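Local structure of glutaredoxin 2 (Salmonella enterica subsp. enterica serovar Typhimurium, 3IR4) at residues A[4-9]-A[16-21]; A[20-23]-A[28-31]; A[90-95]-A[155-160]. The protein binds glutathione and probably catalyses glutathione-dependent thiol-disulfide exchange. All blocks are in the same frame, centred on the assembly; numbering follows the deposited sequence.

Contact 1: A[4-9]-A[16-21]; sequences MKLYIY and VKARMI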
loop_
_atom_site.group_PDB
_atom_site.type_symbol
_atom_site.label_atom_id
_atom_site.label_comp_id
_atom_site.label_asym_id
_atom_site.label_seq_id
_atom_site.Cartn_x
_atom_site.Cartn_y
_atom_site.Cartn_z
HETATM N N MSE A 4 -2.505 -4.486 -20.186
HETATM C CA MSE A 4 -3.068 -4.125 -18.892
HETATM C C MSE A 4 -2.568 -2.801 -18.360
HETATM O O MSE A 4 -1.399 -2.471 -18.480
HETATM C CB MSE A 4 -2.842 -5.221 -17.856
HETATM C CG MSE A 4 -3.769 -6.427 -18.122
HETATM SE SE MSE A 4 -3.619 -7.817 -16.840
HETATM C CE MSE A 4 -2.090 -8.644 -17.577
ATOM N N LYS A 5 -3.510 -2.050 -17.796
ATOM C CA LYS A 5 -3.243 -0.735 -17.205
ATOM C C LYS A 5 -3.807 -0.731 -15.781
ATOM O O LYS A 5 -4.835 -1.330 -15.516
ATOM C CB LYS A 5 -3.923 0.386 -18.004
ATOM C CG LYS A 5 -3.530 0.417 -19.476
ATOM C CD LYS A 5 -4.063 1.604 -20.264
ATOM C CE LYS A 5 -3.532 1.564 -21.714
ATOM N NZ LYS A 5 -4.078 2.647 -22.597
ATOM N N LEU A 6 -3.128 -0.042 -14.869
ATOM C CA LEU A 6 -3.602 0.062 -13.516
ATOM C C LEU A 6 -3.631 1.536 -13.116
ATOM O O LEU A 6 -2.601 2.204 -13.117
ATOM C CB LEU A 6 -2.665 -0.749 -12.642
ATOM C CG LEU A 6 -3.096 -1.021 -11.197
ATOM C CD1 LEU A 6 -4.291 -1.960 -11.167
ATOM C CD2 LEU A 6 -1.939 -1.600 -10.408
ATOM N N TYR A 7 -4.827 1.997 -12.748
ATOM C CA TYR A 7 -5.114 3.399 -12.367
ATOM C C TYR A 7 -5.052 3.439 -10.854
ATOM O O TYR A 7 -5.752 2.698 -10.163
ATOM C CB TYR A 7 -6.465 3.852 -12.920
ATOM C CG TYR A 7 -6.461 3.839 -14.432
ATOM C CD1 TYR A 7 -6.815 2.717 -15.137
ATOM C CD2 TYR A 7 -6.045 4.948 -15.140
ATOM C CE1 TYR A 7 -6.741 2.688 -16.528
ATOM C CE2 TYR A 7 -5.981 4.943 -16.517
ATOM C CZ TYR A 7 -6.353 3.805 -17.210
ATOM O OH TYR A 7 -6.324 3.771 -18.580
ATOM N N ILE A 8 -4.204 4.330 -10.340
ATOM C CA ILE A 8 -3.843 4.348 -8.940
ATOM C C ILE A 8 -3.618 5.723 -8.366
ATOM O O ILE A 8 -3.478 6.717 -9.072
ATOM C CB ILE A 8 -2.498 3.546 -8.717
ATOM C CG1 ILE A 8 -1.300 4.219 -9.404
ATOM C CG2 ILE A 8 -2.615 2.092 -9.202
ATOM C CD1 ILE A 8 0.057 3.578 -9.111
ATOM N N TYR A 9 -3.538 5.736 -7.023
ATOM C CA TYR A 9 -2.843 6.798 -6.265
ATOM C C TYR A 9 -1.613 6.085 -5.684
ATOM O O TYR A 9 -1.727 4.991 -5.143
ATOM C CB TYR A 9 -3.677 7.366 -5.127
ATOM C CG TYR A 9 -5.011 7.908 -5.528
ATOM C CD1 TYR A 9 -5.197 8.589 -6.722
ATOM C CD2 TYR A 9 -6.099 7.748 -4.677
ATOM C CE1 TYR A 9 -6.484 9.052 -7.086
ATOM C CE2 TYR A 9 -7.347 8.215 -5.022
ATOM C CZ TYR A 9 -7.549 8.847 -6.238
ATOM O OH TYR A 9 -8.819 9.256 -6.562
ATOM N N VAL A 16 -1.059 -0.370 -3.925
ATOM C CA VAL A 16 0.168 -1.150 -3.772
ATOM C C VAL A 16 -0.175 -2.639 -3.856
ATOM O O VAL A 16 0.511 -3.369 -4.537
ATOM C CB VAL A 16 0.898 -0.767 -2.467
ATOM C CG1 VAL A 16 2.083 -1.704 -2.200
ATOM C CG2 VAL A 16 1.346 0.704 -2.513
ATOM N N LYS A 17 -1.245 -3.062 -3.192
ATOM C CA LYS A 17 -1.669 -4.466 -3.257
ATOM C C LYS A 17 -1.822 -4.912 -4.724
ATOM O O LYS A 17 -1.334 -5.956 -5.127
ATOM C CB LYS A 17 -2.985 -4.700 -2.506
ATOM C CG LYS A 17 -2.869 -4.462 -1.019
ATOM C CD LYS A 17 -4.173 -4.634 -0.280
ATOM C CE LYS A 17 -4.095 -4.033 1.073
ATOM N NZ LYS A 17 -5.254 -4.323 1.931
ATOM N N ALA A 18 -2.535 -4.092 -5.493
ATOM C CA ALA A 18 -2.827 -4.379 -6.891
ATOM C C ALA A 18 -1.576 -4.442 -7.752
ATOM O O ALA A 18 -1.559 -5.154 -8.734
ATOM C CB ALA A 18 -3.795 -3.366 -7.468
ATOM N N ARG A 19 -0.533 -3.711 -7.388
ATOM C CA ARG A 19 0.731 -3.731 -8.107
ATOM C C ARG A 19 1.608 -4.930 -7.769
ATOM O O ARG A 19 2.491 -5.284 -8.549
ATOM C CB ARG A 19 1.525 -2.468 -7.783
ATOM C CG ARG A 19 0.904 -1.235 -8.367
ATOM C CD ARG A 19 1.565 0.017 -7.836
ATOM N NE ARG A 19 2.947 0.044 -8.286
ATOM C CZ ARG A 19 3.868 0.905 -7.881
ATOM N NH1 ARG A 19 3.569 1.828 -6.982
ATOM N NH2 ARG A 19 5.099 0.832 -8.380
HETATM N N MSE A 20 1.427 -5.515 -6.589
HETATM C CA MSE A 20 2.375 -6.524 -6.134
HETATM C C MSE A 20 2.522 -7.757 -7.019
HETATM O O MSE A 20 3.621 -8.195 -7.256
HETATM C CB MSE A 20 2.074 -6.966 -4.698
HETATM C CG MSE A 20 2.353 -5.883 -3.674
HETATM SE SE MSE A 20 1.796 -6.373 -1.888
HETATM C CE MSE A 20 3.118 -7.721 -1.514
ATOM N N ILE A 21 1.410 -8.345 -7.465
ATOM C CA ILE A 21 1.508 -9.584 -8.243
ATOM C C ILE A 21 2.191 -9.316 -9.569
ATOM O O ILE A 21 2.916 -10.176 -10.076
ATOM C CB ILE A 21 0.148 -10.305 -8.431
ATOM C CG1 ILE A 21 -0.413 -10.778 -7.083
ATOM C CG2 ILE A 21 0.270 -11.500 -9.418
ATOM C CD1 ILE A 21 0.358 -11.823 -6.380
#

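Contact 2: A[20-23]-A[28-31]; sequences MIFG and PVEL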
loop_
_atom_site.group_PDB
_atom_site.type_symbol
_atom_site.label_atom_id
_atom_site.label_comp_id
_atom_site.label_asym_id
_atom_site.label_seq_id
_atom_site.Cartn_x
_atom_site.Cartn_y
_atom_site.Cartn_z
HETATM N N MSE A 20 1.427 -5.515 -6.589
HETATM C CA MSE A 20 2.375 -6.524 -6.134
HETATM C C MSE A 20 2.522 -7.757 -7.019
HETATM O O MSE A 20 3.621 -8.195 -7.256
HETATM C CB MSE A 20 2.074 -6.966 -4.698
HETATM C CG MSE A 20 2.353 -5.883 -3.674
HETATM SE SE MSE A 20 1.796 -6.373 -1.888
HETATM C CE MSE A 20 3.118 -7.721 -1.514
ATOM N N ILE A 21 1.410 -8.345 -7.465
ATOM C CA ILE A 21 1.508 -9.584 -8.243
ATOM C C ILE A 21 2.191 -9.316 -9.569
ATOM O O ILE A 21 2.916 -10.176 -10.076
ATOM C CB ILE A 21 0.148 -10.305 -8.431
ATOM C CG1 ILE A 21 -0.413 -10.778 -7.083
ATOM C CG2 ILE A 21 0.270 -11.500 -9.418
ATOM C CD1 ILE A 21 0.358 -11.823 -6.380
ATOM N N PHE A 22 1.954 -8.149 -10.177
ATOM C CA PHE A 22 2.643 -7.824 -11.417
ATOM C C PHE A 22 4.150 -7.920 -11.220
ATOM O O PHE A 22 4.891 -8.449 -12.041
ATOM C CB PHE A 22 2.252 -6.446 -11.930
ATOM C CG PHE A 22 0.859 -6.372 -12.464
ATOM C CD1 PHE A 22 0.559 -6.777 -13.757
ATOM C CD2 PHE A 22 -0.178 -5.889 -11.671
ATOM C CE1 PHE A 22 -0.716 -6.695 -14.255
ATOM C CE2 PHE A 22 -1.470 -5.816 -12.184
ATOM C CZ PHE A 22 -1.728 -6.214 -13.487
ATOM N N GLY A 23 4.642 -7.355 -10.126
ATOM C CA GLY A 23 6.049 -7.400 -9.857
ATOM C C GLY A 23 6.569 -8.775 -9.557
ATOM O O GLY A 23 7.586 -9.219 -10.096
ATOM N N PRO A 28 4.115 -7.439 -17.212
ATOM C CA PRO A 28 4.106 -6.007 -17.463
ATOM C C PRO A 28 2.789 -5.349 -17.066
ATOM O O PRO A 28 1.718 -5.930 -17.251
ATOM C CB PRO A 28 4.396 -5.902 -18.962
ATOM C CG PRO A 28 5.088 -7.191 -19.321
ATOM C CD PRO A 28 4.477 -8.209 -18.407
ATOM N N VAL A 29 2.890 -4.087 -16.628
ATOM C CA VAL A 29 1.715 -3.290 -16.325
ATOM C C VAL A 29 2.020 -1.827 -16.567
ATOM O O VAL A 29 3.126 -1.381 -16.270
ATOM C CB VAL A 29 1.196 -3.512 -14.881
ATOM C CG1 VAL A 29 2.233 -3.130 -13.852
ATOM C CG2 VAL A 29 -0.157 -2.795 -14.667
ATOM N N GLU A 30 1.074 -1.107 -17.158
ATOM C CA GLU A 30 1.205 0.334 -17.330
ATOM C C GLU A 30 0.518 1.047 -16.183
ATOM O O GLU A 30 -0.709 1.038 -16.089
ATOM C CB GLU A 30 0.597 0.793 -18.645
ATOM C CG GLU A 30 0.785 2.241 -18.932
ATOM C CD GLU A 30 -0.103 2.671 -20.063
ATOM O OE1 GLU A 30 0.145 2.324 -21.206
ATOM O OE2 GLU A 30 -1.121 3.330 -19.805
ATOM N N LEU A 31 1.314 1.681 -15.309
ATOM C CA LEU A 31 0.768 2.439 -14.208
ATOM C C LEU A 31 0.298 3.813 -14.664
ATOM O O LEU A 31 0.956 4.460 -15.469
ATOM C CB LEU A 31 1.811 2.624 -13.137
ATOM C CG LEU A 31 2.427 1.343 -12.552
ATOM C CD1 LEU A 31 3.514 1.706 -11.532
ATOM C CD2 LEU A 31 1.366 0.420 -11.951
#

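Contact 3: A[90-95]-A[155-160]; sequences EEWLRK and RLLDKL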
loop_
_atom_site.group_PDB
_atom_site.type_symbol
_atom_site.label_atom_id
_atom_site.label_comp_id
_atom_site.label_asym_id
_atom_site.label_seq_id
_atom_site.Cartn_x
_atom_site.Cartn_y
_atom_site.Cartn_z
ATOM N N GLU A 90 -3.395 -11.162 10.768
ATOM C CA GLU A 90 -4.631 -10.435 10.545
ATOM C C GLU A 90 -4.923 -9.553 11.776
ATOM O O GLU A 90 -5.299 -8.405 11.639
ATOM C CB GLU A 90 -5.773 -11.401 10.253
ATOM C CG GLU A 90 -7.119 -10.755 10.007
ATOM C CD GLU A 90 -8.223 -11.789 9.826
ATOM O OE1 GLU A 90 -8.411 -12.621 10.749
ATOM O OE2 GLU A 90 -8.901 -11.760 8.783
ATOM N N GLU A 91 -4.717 -10.099 12.960
ATOM C CA GLU A 91 -4.987 -9.379 14.204
ATOM C C GLU A 91 -4.019 -8.213 14.394
ATOM O O GLU A 91 -4.431 -7.100 14.743
ATOM C CB GLU A 91 -4.891 -10.356 15.371
ATOM C CG GLU A 91 -4.927 -9.779 16.779
ATOM C CD GLU A 91 -4.728 -10.877 17.867
ATOM O OE1 GLU A 91 -3.625 -11.488 17.996
ATOM O OE2 GLU A 91 -5.684 -11.121 18.622
ATOM N N TRP A 92 -2.746 -8.443 14.093
ATOM C CA TRP A 92 -1.731 -7.411 14.226
ATOM C C TRP A 92 -2.046 -6.267 13.267
ATOM O O TRP A 92 -1.974 -5.097 13.641
ATOM C CB TRP A 92 -0.353 -8.018 13.939
ATOM C CG TRP A 92 0.792 -7.096 14.215
ATOM C CD1 TRP A 92 1.478 -6.965 15.386
ATOM C CD2 TRP A 92 1.375 -6.175 13.309
ATOM N NE1 TRP A 92 2.447 -6.014 15.262
ATOM C CE2 TRP A 92 2.391 -5.497 13.996
ATOM C CE3 TRP A 92 1.126 -5.847 11.981
ATOM C CZ2 TRP A 92 3.183 -4.534 13.384
ATOM C CZ3 TRP A 92 1.900 -4.869 11.382
ATOM C CH2 TRP A 92 2.903 -4.216 12.088
ATOM N N LEU A 93 -2.363 -6.604 12.018
ATOM C CA LEU A 93 -2.694 -5.618 11.025
ATOM C C LEU A 93 -3.912 -4.816 11.419
ATOM O O LEU A 93 -3.916 -3.593 11.234
ATOM C CB LEU A 93 -2.923 -6.274 9.665
ATOM C CG LEU A 93 -1.663 -6.729 8.950
ATOM C CD1 LEU A 93 -2.054 -7.582 7.737
ATOM C CD2 LEU A 93 -0.829 -5.491 8.546
ATOM N N ARG A 94 -4.935 -5.474 11.947
ATOM C CA ARG A 94 -6.150 -4.777 12.353
ATOM C C ARG A 94 -5.793 -3.722 13.410
ATOM O O ARG A 94 -6.182 -2.556 13.309
ATOM C CB ARG A 94 -7.135 -5.777 12.947
ATOM C CG ARG A 94 -8.535 -5.221 13.202
ATOM C CD ARG A 94 -9.241 -5.961 14.317
ATOM N NE ARG A 94 -8.507 -5.705 15.559
ATOM C CZ ARG A 94 -8.537 -4.560 16.246
ATOM N NH1 ARG A 94 -9.296 -3.539 15.854
ATOM N NH2 ARG A 94 -7.795 -4.432 17.337
ATOM N N LYS A 95 -4.997 -4.120 14.395
ATOM C CA LYS A 95 -4.577 -3.223 15.483
ATOM C C LYS A 95 -3.773 -2.040 14.940
ATOM O O LYS A 95 -4.096 -0.887 15.200
ATOM C CB LYS A 95 -3.764 -4.009 16.524
ATOM C CG LYS A 95 -3.188 -3.151 17.637
ATOM C CD LYS A 95 -2.545 -3.953 18.760
ATOM C CE LYS A 95 -1.332 -4.702 18.288
ATOM N NZ LYS A 95 -0.347 -3.858 17.562
ATOM N N ARG A 155 8.227 -4.863 16.997
ATOM C CA ARG A 155 9.031 -5.874 17.679
ATOM C C ARG A 155 8.287 -7.228 17.755
ATOM O O ARG A 155 8.915 -8.273 17.681
ATOM C CB ARG A 155 9.511 -5.407 19.053
ATOM C CG ARG A 155 10.554 -4.294 18.993
ATOM C CD ARG A 155 11.295 -4.091 20.289
ATOM N NE ARG A 155 10.388 -3.974 21.432
ATOM C CZ ARG A 155 9.831 -2.839 21.850
ATOM N NH1 ARG A 155 9.019 -2.854 22.903
ATOM N NH2 ARG A 155 10.076 -1.691 21.228
ATOM N N LEU A 156 6.967 -7.211 17.915
ATOM C CA LEU A 156 6.201 -8.468 17.905
ATOM C C LEU A 156 6.181 -9.010 16.476
ATOM O O LEU A 156 6.400 -10.185 16.250
ATOM C CB LEU A 156 4.796 -8.289 18.468
ATOM C CG LEU A 156 3.898 -9.542 18.386
ATOM C CD1 LEU A 156 4.478 -10.756 19.115
ATOM C CD2 LEU A 156 2.504 -9.227 18.923
ATOM N N LEU A 157 5.878 -8.149 15.504
ATOM C CA LEU A 157 5.845 -8.580 14.116
ATOM C C LEU A 157 7.136 -9.291 13.711
ATOM O O LEU A 157 7.131 -10.307 13.021
ATOM C CB LEU A 157 5.602 -7.409 13.154
ATOM C CG LEU A 157 5.539 -7.778 11.668
ATOM C CD1 LEU A 157 4.337 -8.628 11.337
ATOM C CD2 LEU A 157 5.553 -6.500 10.810
ATOM N N ASP A 158 8.246 -8.770 14.182
ATOM C CA ASP A 158 9.546 -9.347 13.902
ATOM C C ASP A 158 9.613 -10.842 14.208
ATOM O O ASP A 158 10.269 -11.599 13.511
ATOM C CB ASP A 158 10.595 -8.598 14.733
ATOM C CG ASP A 158 12.011 -8.954 14.351
ATOM O OD1 ASP A 158 12.415 -8.574 13.235
ATOM O OD2 ASP A 158 12.730 -9.553 15.199
ATOM N N LYS A 159 8.992 -11.231 15.308
ATOM C CA LYS A 159 9.005 -12.632 15.737
ATOM C C LYS A 159 8.074 -13.528 14.924
ATOM O O LYS A 159 8.191 -14.750 14.966
ATOM C CB LYS A 159 8.665 -12.683 17.218
ATOM C CG LYS A 159 9.680 -11.897 18.075
ATOM C CD LYS A 159 9.337 -11.905 19.530
ATOM C CE LYS A 159 10.339 -11.093 20.365
ATOM N NZ LYS A 159 10.400 -9.637 19.985
ATOM N N LEU A 160 7.169 -12.926 14.168
ATOM C CA LEU A 160 6.165 -13.628 13.381
ATOM C C LEU A 160 6.527 -13.779 11.915
ATOM O O LEU A 160 5.971 -14.644 11.245
ATOM C CB LEU A 160 4.818 -12.920 13.481
ATOM C CG LEU A 160 4.312 -12.626 14.901
ATOM C CD1 LEU A 160 2.954 -11.911 14.780
ATOM C CD2 LEU A 160 4.303 -13.870 15.826
#

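Contact 1: A[4-9]-A[16-21]
L6, the first residue of the strand 5-8 to meet the helix, reaches it with both methyls. L6 CD2 lies 3.5 Å from R19 CG and also touches A18 CB at 3.9 Å, while L6 CD1 lies 4.0 Å from A18 CB. The leucine fork thus straddles A18. L6 and R19 are each modelled in two conformers, and these contacts hold for the one described. Two residues on, I8 sends its long branch the same way. With chi1 at 65°, CG1 sits between the backbone N and the carbonyl carbon, and I8 CD1 meets R19 CD at 4.1 Å, the two chains crossing at about a right angle. R19 therefore serves both strand residues with its methylenes, then bends at chi3 (65°). The segment closes at Y9, which lines the glutathione pocket and belongs to that site rather than to the helix packing. Strand and helix run nearly antiparallel, at 158°, their axes 9.6 Å apart, as in the first beta-alpha step of a thioredoxin fold. What joins them is carbon against carbon; the guanidinium passes obliquely by I8 CD1, and its NH1 forms a weak, long ion pair with D10.

Contact 2: A[20-23]-A[28-31]
F22 and V29 make the tight half of this contact, a CH-pi packing in which the valine sits over one face of the phenyl ring. V29 CB lies 3.8 Å from the centroid of the F22 ring, 21° off the ring normal, and is displaced toward the rim, so that its closest ring atom is F22 CD1 at 3.5 Å. The valine methyls spread from there over the same ring. V29 CG1 comes down at the root of the side chain, 3.8 Å from F22 CB, whereas V29 CG2 reaches the far end, 3.9 Å from F22 CZ. This spread follows from the valine torsion: with chi1 at 61°, CG1 lies between the backbone N and the carbonyl carbon and CG2 is anti to N, which turns the branch point itself onto the aromatic face. F22 is buried, and it also touches M4, I27 and, on the helix 65-74, V72.

The other half is much looser. P28 is exposed and its CB points away from the helix; it takes part through its backbone, with P28 O placed obliquely to the phenyl ring at 3.8 Å from F22 CD1. That carbonyl has a proper polar partner in N2 ND2, which donates it a hydrogen bond. V29 itself is partly exposed, and beyond it E30 turns its carboxylate to N32 ND2. The interface thus passes from a covered aromatic face to a solvent-facing edge. Such grading suits the return leg of a beta-alpha-beta unit: the chain leaves the helix 13-25, turns, and enters an edge strand, 30-33, which pairs in parallel with the strand 5-8, as in the thioredoxin-like N-terminal domain of glutathione transferases.

Contact 3: A[90-95]-A[155-160]
W92 presents the broad face of its indole to L157, and this meeting makes up most of the contact between the two segments. The side chains cross at about a right angle, the leucine advancing onto the ring system rather than lying along it. L157 CD2 stands 4.1 Å from the centroid of the six-membered ring of W92, 26° off its normal, in a CH-pi contact over the face; its nearest ring atom is W92 CH2 at 3.7 Å. Nearer the pyrrole, L157 CB approaches the same ring system, 3.8 Å from W92 CE2, so that the leucine lies over the ring from CE2 to CH2. Both side chains have CG anti to the backbone N (chi1 -173° for W92 and -179° for L157), and each is thereby extended toward the opposing helix.

L156 meets the indole differently. L156 CD2 comes up at the ring edge, close to the plane, 4.3 Å from W92 CD1, and the residue is exposed where L157 is buried. Two neighbouring leucines thus take a face and an edge of one aromatic group. The polar atom of the indole is also satisfied: W92 NE1 donates a hydrogen bond to the backbone O of D153, one helical turn before L157, which ties the rotation of the indole to the helix 143-160 itself. A second link between the same helices is the salt bridge from K95 NZ to D153 OD1.

Within the all-helical C-terminal domain, the contact joins the helices 87-97 and 143-160. L157 also packs on I89, a turn ahead of W92, while W92 and L93 both reach L181 of the helix 173-185, which makes this helix a third member of the cluster.

How the contacts relate
Contacts 1 and 2 belong to one beta-alpha-beta unit and both use the helix 13-25, though through different residues (A18 and R19, then F22); their strands are neighbours in the sheet, joined by probable backbone hydrogen bonds between E30 and both M4 and L6. Contact 1 is buried and purely aliphatic, close to the glutathione site; contact 2 lies nearer the sheet edge, partly open, and uses an aromatic face. Contact 3 stands apart, about 25 Å from contact 1 between centres, in the helical domain. Although buried, it too relies on CH-pi packing, but between helices, and there the indole N-H is also hydrogen-bonded, to D153, while contact 2 is packing alone.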